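Local structure of Abbfa_003403 (Acinetobacter baumannii, 4ZXH) at residues T312-T317 against H448-I453; E238-G243 against V441-V446; L1117-M1122 against Y1144-Q1149. The protein is a four-domain nonribosomal peptide synthetase, with condensation, adenylation, carrier and thioesterase domains, that probably assembles and releases a peptide product. One frame throughout, in Å; residues are numbered along the deposited sequence.

Interaction 1 (T312-T317 against H448-I453); sequences TLRQFT and HPERKI
The guanidinium of Arg314 and the carboxylate of Glu450 meet with their planes only 10° apart, nearly coplanar, in a salt bridge. Arg314 NE and, more weakly, NH2 (2.8 Å) both turn to Glu450 OE2; the NE to OE2 length is doubtful. The Glu450 chain bends at its second torsion (chi2 -52°), which returns a side chain that starts away from the helix to the arginine. On the buried side Ile453 crosses Phe316 at about a right angle, its CD1 lying over one face of the ring, 4.0 Å from the centroid, in a CH-pi contact. Ile453 CG1 meanwhile meets Leu313 CD2 at 3.8 Å. Thr312 sets CG2 against Glu450 O (3.4 Å). Between these side chains Leu313 N donates to Arg451 O (3.1 Å), and Arg314 N bonds weakly to Pro449 O; both acceptors belong to the type I turn His448 to Arg451. Thr312 OG1 accepts from Gln315 N (3.0 Å) while Gln315 OE1 accepts from Thr312 N (3.1 Å). This reciprocal pair is a capping box, here opening helix 313-329 of the condensation domain beside a beta turn.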
ATOM      1  N   THR A 312      26.737 -23.671   5.929  1.00 69.00           N
ATOM      2  CA  THR A 312      26.087 -24.813   6.562  1.00 71.17           C
ATOM      3  C   THR A 312      25.192 -24.296   7.683  1.00 70.24           C
ATOM      4  O   THR A 312      25.320 -23.144   8.088  1.00 77.72           O
ATOM      5  CB  THR A 312      27.104 -25.819   7.123  1.00 76.95           C
ATOM      6  OG1 THR A 312      27.717 -25.284   8.303  1.00 81.84           O
ATOM      7  CG2 THR A 312      28.172 -26.126   6.089  1.00 74.96           C
ATOM      8  N   LEU A 313      24.286 -25.126   8.192  1.00 68.33           N
ATOM      9  CA  LEU A 313      23.444 -24.685   9.303  1.00 56.37           C
ATOM     10  C   LEU A 313      24.276 -24.419  10.544  1.00 67.47           C
ATOM     11  O   LEU A 313      23.935 -23.551  11.339  1.00 67.31           O
ATOM     12  CB  LEU A 313      22.374 -25.715   9.643  1.00 54.59           C
ATOM     13  CG  LEU A 313      21.438 -26.171   8.536  1.00 57.83           C
ATOM     14  CD1 LEU A 313      20.453 -27.186   9.105  1.00 57.19           C
ATOM     15  CD2 LEU A 313      20.727 -24.978   7.922  1.00 50.99           C
ATOM     16  N   ARG A 314      25.349 -25.188  10.727  1.00 69.86           N
ATOM     17  CA  ARG A 314      26.245 -24.951  11.849  1.00 74.11           C
ATOM     18  C   ARG A 314      26.826 -23.558  11.705  1.00 68.18           C
ATOM     19  O   ARG A 314      26.651 -22.701  12.572  1.00 71.07           O
ATOM     20  CB  ARG A 314      27.367 -25.992  11.909  1.00 84.97           C
ATOM     21  CG  ARG A 314      28.433 -25.686  12.962  1.00 90.11           C
ATOM     22  CD  ARG A 314      29.550 -26.720  12.969  1.00 96.97           C
ATOM     23  NE  ARG A 314      29.043 -28.086  13.112  1.00103.59           N
ATOM     24  CZ  ARG A 314      28.982 -28.761  14.259  1.00107.53           C
ATOM     25  NH1 ARG A 314      29.394 -28.207  15.395  1.00111.31           N
ATOM     26  NH2 ARG A 314      28.503 -29.999  14.272  1.00105.94           N
ATOM     27  N   GLN A 315      27.502 -23.341  10.588  1.00 62.15           N
ATOM     28  CA  GLN A 315      28.131 -22.067  10.317  1.00 67.13           C
ATOM     29  C   GLN A 315      27.149 -20.907  10.464  1.00 64.82           C
ATOM     30  O   GLN A 315      27.415 -19.948  11.184  1.00 68.99           O
ATOM     31  CB  GLN A 315      28.743 -22.082   8.918  1.00 68.40           C
ATOM     32  CG  GLN A 315      29.900 -23.062   8.777  1.00 72.90           C
ATOM     33  CD  GLN A 315      30.443 -23.114   7.366  1.00 77.39           C
ATOM     34  OE1 GLN A 315      29.707 -22.911   6.396  1.00 72.46           O
ATOM     35  NE2 GLN A 315      31.743 -23.374   7.240  1.00 82.30           N
ATOM     36  N   PHE A 316      26.000 -21.016   9.808  1.00 60.84           N
ATOM     37  CA  PHE A 316      24.992 -19.961   9.846  1.00 50.66           C
ATOM     38  C   PHE A 316      24.398 -19.733  11.244  1.00 52.70           C
ATOM     39  O   PHE A 316      24.168 -18.592  11.645  1.00 53.58           O
ATOM     40  CB  PHE A 316      23.871 -20.274   8.860  1.00 48.39           C
ATOM     41  CG  PHE A 316      22.722 -19.323   8.944  1.00 47.63           C
ATOM     42  CD1 PHE A 316      22.827 -18.049   8.410  1.00 48.76           C
ATOM     43  CD2 PHE A 316      21.541 -19.694   9.568  1.00 45.41           C
ATOM     44  CE1 PHE A 316      21.781 -17.162   8.497  1.00 44.11           C
ATOM     45  CE2 PHE A 316      20.485 -18.808   9.654  1.00 42.25           C
ATOM     46  CZ  PHE A 316      20.607 -17.537   9.119  1.00 41.20           C
ATOM     47  N   THR A 317      24.129 -20.805  11.979  1.00 54.10           N
ATOM     48  CA  THR A 317      23.657 -20.662  13.354  1.00 53.80           C
ATOM     49  C   THR A 317      24.674 -19.874  14.184  1.00 56.49           C
ATOM     50  O   THR A 317      24.300 -18.991  14.957  1.00 54.10           O
ATOM     51  CB  THR A 317      23.409 -22.017  14.029  1.00 58.65           C
ATOM     52  OG1 THR A 317      22.453 -22.769  13.273  1.00 64.11           O
ATOM     53  CG2 THR A 317      22.867 -21.801  15.408  1.00 57.16           C
ATOM     54  N   HIS A 448      20.541 -33.278  10.280  1.00 86.00           N
ATOM     55  CA  HIS A 448      21.654 -33.051   9.358  1.00 85.23           C
ATOM     56  C   HIS A 448      22.368 -31.721   9.564  1.00 76.83           C
ATOM     57  O   HIS A 448      22.319 -30.860   8.690  1.00 69.38           O
ATOM     58  CB  HIS A 448      21.165 -33.136   7.915  1.00 88.54           C
ATOM     59  CG  HIS A 448      20.550 -34.453   7.572  1.00101.74           C
ATOM     60  ND1 HIS A 448      19.186 -34.646   7.515  1.00104.02           N
ATOM     61  CD2 HIS A 448      21.112 -35.656   7.309  1.00107.07           C
ATOM     62  CE1 HIS A 448      18.936 -35.906   7.206  1.00106.58           C
ATOM     63  NE2 HIS A 448      20.087 -36.541   7.078  1.00109.28           N
ATOM     64  N   PRO A 449      23.066 -31.569  10.706  1.00 78.44           N
ATOM     65  CA  PRO A 449      23.733 -30.328  11.136  1.00 76.82           C
ATOM     66  C   PRO A 449      24.654 -29.679  10.099  1.00 80.83           C
ATOM     67  O   PRO A 449      24.782 -28.455  10.104  1.00 85.62           O
ATOM     68  CB  PRO A 449      24.562 -30.780  12.342  1.00 75.90           C
ATOM     69  CG  PRO A 449      23.861 -31.973  12.861  1.00 78.73           C
ATOM     70  CD  PRO A 449      23.297 -32.668  11.660  1.00 78.28           C
ATOM     71  N   GLU A 450      25.281 -30.471   9.234  1.00 78.04           N
ATOM     72  CA  GLU A 450      26.313 -29.943   8.349  1.00 80.54           C
ATOM     73  C   GLU A 450      25.798 -29.629   6.962  1.00 81.77           C
ATOM     74  O   GLU A 450      26.556 -29.173   6.109  1.00 90.37           O
ATOM     75  CB  GLU A 450      27.481 -30.925   8.238  1.00 91.88           C
ATOM     76  CG  GLU A 450      28.231 -31.153   9.549  1.00102.70           C
ATOM     77  CD  GLU A 450      28.680 -29.859  10.215  1.00108.57           C
ATOM     78  OE1 GLU A 450      29.027 -28.889   9.500  1.00107.96           O
ATOM     79  OE2 GLU A 450      28.682 -29.813  11.463  1.00113.10           O
ATOM     80  N   ARG A 451      24.513 -29.872   6.734  1.00 75.44           N
ATOM     81  CA  ARG A 451      23.927 -29.640   5.423  1.00 74.04           C
ATOM     82  C   ARG A 451      23.908 -28.141   5.108  1.00 72.89           C
ATOM     83  O   ARG A 451      23.728 -27.320   6.009  1.00 78.50           O
ATOM     84  CB  ARG A 451      22.520 -30.244   5.360  1.00 76.84           C
ATOM     85  CG  ARG A 451      21.895 -30.280   3.967  1.00 80.75           C
ATOM     86  CD  ARG A 451      20.646 -31.156   3.948  1.00 81.25           C
ATOM     87  NE  ARG A 451      20.942 -32.579   3.762  1.00 79.87           N
ATOM     88  CZ  ARG A 451      20.089 -33.559   4.054  1.00 82.12           C
ATOM     89  NH1 ARG A 451      18.905 -33.284   4.585  1.00 85.62           N
ATOM     90  NH2 ARG A 451      20.427 -34.819   3.842  1.00 82.86           N
ATOM     91  N   LYS A 452      24.123 -27.799   3.835  1.00 68.83           N
ATOM     92  CA  LYS A 452      24.113 -26.412   3.359  1.00 58.27           C
ATOM     93  C   LYS A 452      22.689 -25.892   3.187  1.00 58.53           C
ATOM     94  O   LYS A 452      21.808 -26.612   2.726  1.00 60.91           O
ATOM     95  CB  LYS A 452      24.872 -26.280   2.029  1.00 60.69           C
ATOM     96  CG  LYS A 452      26.387 -26.316   2.151  1.00 61.43           C
ATOM     97  CD  LYS A 452      27.058 -26.096   0.804  1.00 65.26           C
ATOM     98  CE  LYS A 452      28.577 -25.946   0.954  1.00 74.06           C
ATOM     99  NZ  LYS A 452      29.262 -25.752  -0.367  1.00 75.05           N
ATOM    100  N   ILE A 453      22.477 -24.635   3.558  1.00 53.71           N
ATOM    101  CA  ILE A 453      21.157 -24.024   3.532  1.00 51.47           C
ATOM    102  C   ILE A 453      20.451 -24.183   2.178  1.00 63.06           C
ATOM    103  O   ILE A 453      19.240 -24.389   2.129  1.00 68.02           O
ATOM    104  CB  ILE A 453      21.250 -22.528   3.916  1.00 49.86           C
ATOM    105  CG1 ILE A 453      21.726 -22.398   5.364  1.00 51.04           C
ATOM    106  CG2 ILE A 453      19.908 -21.820   3.729  1.00 54.75           C
ATOM    107  CD1 ILE A 453      21.669 -21.013   5.923  1.00 49.69           C
TER

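Interaction 2 (E238-G243 against V441-V446); sequences ESVSSG and VLSEMV
Val240 and Val446 carry this contact, each reaching across to the other helix at a different level. Val240 points at helix 441-446 and divides its two methyls: CG1 lies by the backbone of Leu442, 4.0 Å from its O, and 4.2 Å from Leu442 CB, while CG2 rests 3.4 Å from Ser443 OG. The split follows from the first torsion, with CG1 anti to the backbone N (chi1 180°) and CG2 beside it. About one turn further on, the direction of reach is reversed. Val446 projects CG1 onto the backbone of Gly243, 3.5 Å from its C and 3.9 Å from its CA, so an aliphatic methyl sits on bare main chain where the glycine brings no side chain of its own. The CA atoms of Gly243 and Val446 are 5.7 Å apart, and the axes of the two short segments approach to 9.4 Å at an angle of 58°. No hydrogen bond links the two segments; the adhesion is van der Waals.

Second-shell contacts surround the two helices. Ser443 OG makes a weak bond back to Gln439 O, which turns its polar end to its own helix while Val240 touches it. Leu244, next along helix 238-249, packs on both Leu442 and Val446 and continues the apolar seam. On the far side of the first helix Ser241 OG bonds to Leu415 N of strand 414-422, and back to Val236 O just ahead of the helix. Behind the second helix, Val441 and Met445 pack on helix 255-271. The result is an oblique helix-helix packing, partly open at the surface, between helices 238-249 and 428-447 of the condensation domain, a member of the chloramphenicol acetyltransferase-like superfamily.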
ATOM      1  N   GLU A 238       9.037 -34.375  21.490  1.00 57.15           N
ATOM      2  CA  GLU A 238      10.007 -34.496  22.562  1.00 60.06           C
ATOM      3  C   GLU A 238      11.367 -34.868  21.984  1.00 62.20           C
ATOM      4  O   GLU A 238      12.394 -34.370  22.449  1.00 58.92           O
ATOM      5  CB  GLU A 238       9.548 -35.527  23.593  1.00 72.58           C
ATOM      6  CG  GLU A 238      10.589 -35.828  24.666  1.00 85.09           C
ATOM      7  CD  GLU A 238      10.130 -36.884  25.658  1.00 91.68           C
ATOM      8  OE1 GLU A 238      10.074 -38.073  25.273  1.00 95.26           O
ATOM      9  OE2 GLU A 238       9.826 -36.524  26.821  1.00 90.16           O
ATOM     10  N   SER A 239      11.355 -35.737  20.971  1.00 65.29           N
ATOM     11  CA  SER A 239      12.545 -36.080  20.189  1.00 64.40           C
ATOM     12  C   SER A 239      13.314 -34.831  19.781  1.00 63.50           C
ATOM     13  O   SER A 239      14.426 -34.582  20.246  1.00 63.70           O
ATOM     14  CB  SER A 239      12.149 -36.855  18.928  1.00 67.16           C
ATOM     15  OG  SER A 239      11.070 -37.732  19.198  1.00 71.64           O
ATOM     16  N   VAL A 240      12.691 -34.041  18.914  1.00 52.94           N
ATOM     17  CA  VAL A 240      13.314 -32.848  18.369  1.00 53.45           C
ATOM     18  C   VAL A 240      13.632 -31.818  19.462  1.00 53.96           C
ATOM     19  O   VAL A 240      14.687 -31.182  19.427  1.00 53.44           O
ATOM     20  CB  VAL A 240      12.408 -32.207  17.285  1.00 65.24           C
ATOM     21  CG1 VAL A 240      13.054 -30.950  16.703  1.00 53.04           C
ATOM     22  CG2 VAL A 240      12.082 -33.229  16.186  1.00 51.75           C
ATOM     23  N   SER A 241      12.729 -31.655  20.427  1.00 50.86           N
ATOM     24  CA  SER A 241      12.956 -30.725  21.537  1.00 54.55           C
ATOM     25  C   SER A 241      14.272 -31.019  22.265  1.00 59.94           C
ATOM     26  O   SER A 241      15.037 -30.108  22.589  1.00 57.88           O
ATOM     27  CB  SER A 241      11.795 -30.777  22.533  1.00 47.91           C
ATOM     28  OG  SER A 241      10.708 -29.965  22.126  1.00 44.09           O
ATOM     29  N   SER A 242      14.523 -32.299  22.512  1.00 63.24           N
ATOM     30  CA  SER A 242      15.763 -32.732  23.139  1.00 64.82           C
ATOM     31  C   SER A 242      16.947 -32.481  22.222  1.00 65.64           C
ATOM     32  O   SER A 242      17.979 -31.965  22.656  1.00 71.00           O
ATOM     33  CB  SER A 242      15.689 -34.211  23.505  1.00 73.17           C
ATOM     34  OG  SER A 242      14.632 -34.447  24.418  1.00 80.72           O
ATOM     35  N   GLY A 243      16.791 -32.849  20.952  1.00 61.69           N
ATOM     36  CA  GLY A 243      17.836 -32.642  19.964  1.00 62.87           C
ATOM     37  C   GLY A 243      18.308 -31.199  19.907  1.00 64.43           C
ATOM     38  O   GLY A 243      19.509 -30.933  19.939  1.00 66.64           O
ATOM     39  N   VAL A 441      12.143 -27.485   9.526  1.00 47.83           N
ATOM     40  CA  VAL A 441      13.461 -26.860   9.651  1.00 49.63           C
ATOM     41  C   VAL A 441      14.153 -27.305  10.929  1.00 52.97           C
ATOM     42  O   VAL A 441      15.319 -27.684  10.910  1.00 53.05           O
ATOM     43  CB  VAL A 441      13.380 -25.317   9.648  1.00 48.50           C
ATOM     44  CG1 VAL A 441      14.736 -24.708   9.983  1.00 43.42           C
ATOM     45  CG2 VAL A 441      12.916 -24.818   8.308  1.00 50.97           C
ATOM     46  N   LEU A 442      13.418 -27.273  12.035  1.00 53.78           N
ATOM     47  CA  LEU A 442      13.954 -27.708  13.318  1.00 50.65           C
ATOM     48  C   LEU A 442      14.365 -29.177  13.284  1.00 52.37           C
ATOM     49  O   LEU A 442      15.433 -29.529  13.782  1.00 55.73           O
ATOM     50  CB  LEU A 442      12.934 -27.449  14.433  1.00 43.98           C
ATOM     51  CG  LEU A 442      12.764 -25.952  14.731  1.00 48.74           C
ATOM     52  CD1 LEU A 442      11.724 -25.679  15.791  1.00 40.09           C
ATOM     53  CD2 LEU A 442      14.096 -25.307  15.106  1.00 41.89           C
ATOM     54  N   SER A 443      13.536 -30.034  12.688  1.00 58.86           N
ATOM     55  CA  SER A 443      13.881 -31.455  12.573  1.00 64.90           C
ATOM     56  C   SER A 443      15.131 -31.640  11.736  1.00 71.97           C
ATOM     57  O   SER A 443      16.071 -32.315  12.165  1.00 70.01           O
ATOM     58  CB  SER A 443      12.736 -32.268  11.961  1.00 67.50           C
ATOM     59  OG  SER A 443      11.713 -32.523  12.905  1.00 73.07           O
ATOM     60  N   GLU A 444      15.135 -31.035  10.544  1.00 73.56           N
ATOM     61  CA  GLU A 444      16.249 -31.188   9.607  1.00 72.70           C
ATOM     62  C   GLU A 444      17.536 -30.590  10.180  1.00 73.63           C
ATOM     63  O   GLU A 444      18.635 -31.014   9.823  1.00 82.05           O
ATOM     64  CB  GLU A 444      15.918 -30.555   8.252  1.00 60.42           C
ATOM     65  N   MET A 445      17.404 -29.623  11.085  1.00 66.00           N
ATOM     66  CA  MET A 445      18.572 -29.078  11.774  1.00 65.94           C
ATOM     67  C   MET A 445      19.232 -30.122  12.696  1.00 72.68           C
ATOM     68  O   MET A 445      20.453 -30.288  12.650  1.00 74.53           O
ATOM     69  CB  MET A 445      18.208 -27.817  12.583  1.00 58.45           C
ATOM     70  CG  MET A 445      18.178 -26.524  11.766  1.00 61.05           C
ATOM     71  SD  MET A 445      17.682 -25.024  12.659  1.00 52.86           S
ATOM     72  CE  MET A 445      19.248 -24.255  13.051  1.00 64.19           C
ATOM     73  N   VAL A 446      18.457 -30.821  13.532  1.00 68.42           N
ATOM     74  CA  VAL A 446      19.088 -31.770  14.455  1.00 75.08           C
ATOM     75  C   VAL A 446      19.600 -32.999  13.701  1.00 76.30           C
ATOM     76  O   VAL A 446      20.628 -33.564  14.068  1.00 74.01           O
ATOM     77  CB  VAL A 446      18.146 -32.246  15.616  1.00 68.14           C
ATOM     78  CG1 VAL A 446      17.636 -31.051  16.450  1.00 60.26           C
ATOM     79  CG2 VAL A 446      17.007 -33.146  15.109  1.00 70.03           C
TER

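Interaction 3 (L1117-M1122 against Y1144-Q1149); sequences LYIAEM and YEISRQ
Ile1146 and Gln1149 of helix 1144-1149 both bear on Ile1119, in a contact that is almost wholly buried. Glu1145 does not touch 1117-1122 but packs on Ile1111 and Ala1115, earlier in the same helix. Arg1148 grips it in a side-on salt bridge, NE to Glu1145 OE1 (3.0 Å) and NH2 to Glu1145 OE2, while Tyr1253 OH adds a further bond to OE1. Next comes Ile1146, the centre of the contact, which slides past Ile1119 in the opposite direction. With CG2 anti to the backbone N and CG1 beside it (chi1 -76°), CG2 lies 3.7 Å from Ile1119 CG1, and CD1 reaches 4.0 Å from Tyr1118 CB, at the edge of the tyrosine ring and near its plane, and 4.3 Å from Met1122 SD. The phenol hydroxyl is bonded to His1071.

Gln1149, one turn on, crosses Ile1119 obliquely and offers its CB to Ile1119 CD1 (3.8 Å). Its amide lies at the border: NE2 donates to Glu1145 OE2 (3.1 Å), on the anti lone pair and in the amide plane, and also to Glu1112 O, while OE1 pairs with Thr1116 OG1. These last two bonds clasp helix 1111-1125 just before its 1117-1122 segment. Strand 1067-1070 packs against Tyr1118, Met1122 and Ile1146, as expected of helices lying on the sheet of an alpha/beta-hydrolase-type thioesterase.

Chemically, the segments themselves adhere by aliphatic packing without hydrogen bonds, and the directional grip comes from the glutamine amide, whose orientation the carboxylate and the neighbouring helix would jointly fix.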
ATOM      1  N   LEU A1117      -8.782  47.181  17.604  1.00 39.06           N
ATOM      2  CA  LEU A1117      -9.029  45.746  17.603  1.00 38.97           C
ATOM      3  C   LEU A1117      -7.735  44.952  17.739  1.00 41.94           C
ATOM      4  O   LEU A1117      -7.661  44.013  18.541  1.00 51.77           O
ATOM      5  CB  LEU A1117      -9.747  45.324  16.323  1.00 42.14           C
ATOM      6  CG  LEU A1117     -10.019  43.822  16.276  1.00 43.79           C
ATOM      7  CD1 LEU A1117     -11.017  43.501  17.371  1.00 45.39           C
ATOM      8  CD2 LEU A1117     -10.517  43.360  14.908  1.00 38.24           C
ATOM      9  N   TYR A1118      -6.724  45.331  16.952  1.00 31.99           N
ATOM     10  CA  TYR A1118      -5.439  44.623  16.951  1.00 37.80           C
ATOM     11  C   TYR A1118      -4.704  44.838  18.269  1.00 47.84           C
ATOM     12  O   TYR A1118      -4.141  43.888  18.823  1.00 47.87           O
ATOM     13  CB  TYR A1118      -4.550  45.059  15.773  1.00 27.45           C
ATOM     14  CG  TYR A1118      -5.110  44.705  14.413  1.00 33.11           C
ATOM     15  CD1 TYR A1118      -6.199  43.842  14.281  1.00 31.40           C
ATOM     16  CD2 TYR A1118      -4.556  45.230  13.258  1.00 37.45           C
ATOM     17  CE1 TYR A1118      -6.716  43.523  13.058  1.00 25.06           C
ATOM     18  CE2 TYR A1118      -5.070  44.904  12.007  1.00 29.04           C
ATOM     19  CZ  TYR A1118      -6.151  44.060  11.921  1.00 28.41           C
ATOM     20  OH  TYR A1118      -6.662  43.756  10.681  1.00 32.17           O
ATOM     21  N   ILE A1119      -4.714  46.077  18.768  1.00 45.45           N
ATOM     22  CA  ILE A1119      -4.095  46.386  20.057  1.00 42.08           C
ATOM     23  C   ILE A1119      -4.624  45.491  21.176  1.00 39.87           C
ATOM     24  O   ILE A1119      -3.847  44.978  21.974  1.00 51.01           O
ATOM     25  CB  ILE A1119      -4.301  47.853  20.453  1.00 38.52           C
ATOM     26  CG1 ILE A1119      -3.266  48.725  19.754  1.00 34.77           C
ATOM     27  CG2 ILE A1119      -4.142  48.026  21.937  1.00 38.59           C
ATOM     28  CD1 ILE A1119      -3.481  50.199  19.963  1.00 40.17           C
ATOM     29  N   ALA A1120      -5.933  45.279  21.222  1.00 36.92           N
ATOM     30  CA  ALA A1120      -6.502  44.353  22.200  1.00 38.68           C
ATOM     31  C   ALA A1120      -5.957  42.938  21.990  1.00 56.64           C
ATOM     32  O   ALA A1120      -5.618  42.265  22.961  1.00 62.23           O
ATOM     33  CB  ALA A1120      -8.016  44.356  22.132  1.00 39.87           C
ATOM     34  N   GLU A1121      -5.861  42.484  20.737  1.00 45.65           N
ATOM     35  CA  GLU A1121      -5.250  41.174  20.469  1.00 45.86           C
ATOM     36  C   GLU A1121      -3.789  41.114  20.942  1.00 45.29           C
ATOM     37  O   GLU A1121      -3.351  40.094  21.471  1.00 46.59           O
ATOM     38  CB  GLU A1121      -5.328  40.813  18.977  1.00 31.14           C
ATOM     39  CG  GLU A1121      -6.626  40.101  18.560  1.00 42.64           C
ATOM     40  CD  GLU A1121      -6.780  38.702  19.173  1.00 58.63           C
ATOM     41  OE1 GLU A1121      -5.820  37.900  19.095  1.00 64.65           O
ATOM     42  OE2 GLU A1121      -7.859  38.400  19.734  1.00 64.29           O
ATOM     43  N   MET A1122      -3.050  42.206  20.754  1.00 39.35           N
ATOM     44  CA  MET A1122      -1.655  42.279  21.167  1.00 36.71           C
ATOM     45  C   MET A1122      -1.533  42.216  22.692  1.00 45.67           C
ATOM     46  O   MET A1122      -0.679  41.515  23.239  1.00 49.68           O
ATOM     47  CB  MET A1122      -1.004  43.560  20.648  1.00 32.30           C
ATOM     48  CG  MET A1122      -0.891  43.678  19.130  1.00 30.10           C
ATOM     49  SD  MET A1122      -0.479  45.389  18.665  1.00 39.35           S
ATOM     50  CE  MET A1122       1.093  45.616  19.500  1.00 30.74           C
ATOM     51  N   TYR A1144       1.649  52.746  12.330  1.00 33.21           N
ATOM     52  CA  TYR A1144       1.675  54.152  12.701  1.00 30.21           C
ATOM     53  C   TYR A1144       0.475  54.465  13.572  1.00 32.53           C
ATOM     54  O   TYR A1144       0.624  55.046  14.650  1.00 33.71           O
ATOM     55  CB  TYR A1144       1.689  55.029  11.452  1.00 34.23           C
ATOM     56  CG  TYR A1144       1.966  56.506  11.685  1.00 33.82           C
ATOM     57  CD1 TYR A1144       3.231  56.948  12.057  1.00 37.08           C
ATOM     58  CD2 TYR A1144       0.979  57.456  11.474  1.00 30.37           C
ATOM     59  CE1 TYR A1144       3.497  58.294  12.246  1.00 40.01           C
ATOM     60  CE2 TYR A1144       1.231  58.807  11.650  1.00 32.49           C
ATOM     61  CZ  TYR A1144       2.487  59.222  12.040  1.00 42.93           C
ATOM     62  OH  TYR A1144       2.737  60.570  12.217  1.00 44.65           O
ATOM     63  N   GLU A1145      -0.711  54.049  13.126  1.00 31.24           N
ATOM     64  CA  GLU A1145      -1.934  54.350  13.876  1.00 41.26           C
ATOM     65  C   GLU A1145      -1.991  53.578  15.202  1.00 39.89           C
ATOM     66  O   GLU A1145      -2.504  54.078  16.205  1.00 36.38           O
ATOM     67  CB  GLU A1145      -3.185  54.057  13.035  1.00 34.06           C
ATOM     68  CG  GLU A1145      -4.505  54.173  13.804  1.00 32.29           C
ATOM     69  CD  GLU A1145      -4.775  55.588  14.335  1.00 43.69           C
ATOM     70  OE1 GLU A1145      -4.187  56.566  13.808  1.00 41.46           O
ATOM     71  OE2 GLU A1145      -5.587  55.718  15.280  1.00 43.69           O
ATOM     72  N   ILE A1146      -1.453  52.364  15.213  1.00 35.87           N
ATOM     73  CA  ILE A1146      -1.371  51.614  16.457  1.00 37.56           C
ATOM     74  C   ILE A1146      -0.442  52.327  17.430  1.00 39.63           C
ATOM     75  O   ILE A1146      -0.763  52.435  18.616  1.00 43.39           O
ATOM     76  CB  ILE A1146      -0.911  50.186  16.226  1.00 31.63           C
ATOM     77  CG1 ILE A1146      -2.072  49.380  15.658  1.00 29.31           C
ATOM     78  CG2 ILE A1146      -0.483  49.554  17.514  1.00 32.64           C
ATOM     79  CD1 ILE A1146      -1.739  47.947  15.433  1.00 31.20           C
ATOM     80  N   SER A1147       0.679  52.847  16.931  1.00 33.81           N
ATOM     81  CA  SER A1147       1.570  53.648  17.773  1.00 42.06           C
ATOM     82  C   SER A1147       0.856  54.857  18.340  1.00 51.21           C
ATOM     83  O   SER A1147       0.982  55.147  19.522  1.00 62.36           O
ATOM     84  CB  SER A1147       2.786  54.122  16.997  1.00 43.05           C
ATOM     85  OG  SER A1147       3.445  53.037  16.389  1.00 44.50           O
ATOM     86  N   ARG A1148       0.114  55.556  17.483  1.00 51.29           N
ATOM     87  CA  ARG A1148      -0.590  56.776  17.865  1.00 47.87           C
ATOM     88  C   ARG A1148      -1.536  56.510  19.026  1.00 50.75           C
ATOM     89  O   ARG A1148      -1.697  57.362  19.907  1.00 61.98           O
ATOM     90  CB  ARG A1148      -1.369  57.365  16.673  1.00 51.98           C
ATOM     91  CG  ARG A1148      -1.776  58.837  16.860  1.00 57.57           C
ATOM     92  CD  ARG A1148      -2.767  59.352  15.806  1.00 60.90           C
ATOM     93  NE  ARG A1148      -4.067  58.690  15.908  1.00 65.94           N
ATOM     94  CZ  ARG A1148      -4.981  58.957  16.842  1.00 71.75           C
ATOM     95  NH1 ARG A1148      -4.741  59.882  17.768  1.00 76.54           N
ATOM     96  NH2 ARG A1148      -6.138  58.296  16.855  1.00 64.93           N
ATOM     97  N   GLN A1149      -2.148  55.327  19.035  1.00 48.14           N
ATOM     98  CA  GLN A1149      -3.096  54.968  20.090  1.00 40.81           C
ATOM     99  C   GLN A1149      -2.405  54.494  21.371  1.00 48.67           C
ATOM    100  O   GLN A1149      -2.861  54.816  22.465  1.00 54.56           O
ATOM    101  CB  GLN A1149      -4.066  53.893  19.602  1.00 39.39           C
ATOM    102  CG  GLN A1149      -4.978  54.334  18.470  1.00 38.55           C
ATOM    103  CD  GLN A1149      -6.172  53.404  18.285  1.00 44.19           C
ATOM    104  OE1 GLN A1149      -6.483  52.594  19.156  1.00 52.24           O
ATOM    105  NE2 GLN A1149      -6.849  53.521  17.147  1.00 41.06           N
TER

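Overall arrangement
From the N terminus, segment 238-243 comes first and 312-317 next; their partners, 441-446 and 448-453, follow in the same order, so interactions 1 and 2 cross, each closing a long loop within the condensation domain. Met445 packs on Leu313 and Thr317, joining the two contacts directly, centres about 14 Å apart. Together they draw helices 238-249 and 313-329 onto the end of helix 428-447 and the loop that follows it. Interaction 3 closes a short loop much later, in the thioesterase region, joining helices 1111-1125 and 1138-1152, between which the chain runs through strand 1131-1136. Its centre is about 80 Å from that of interaction 1, across the chain's centre, with no contact to either.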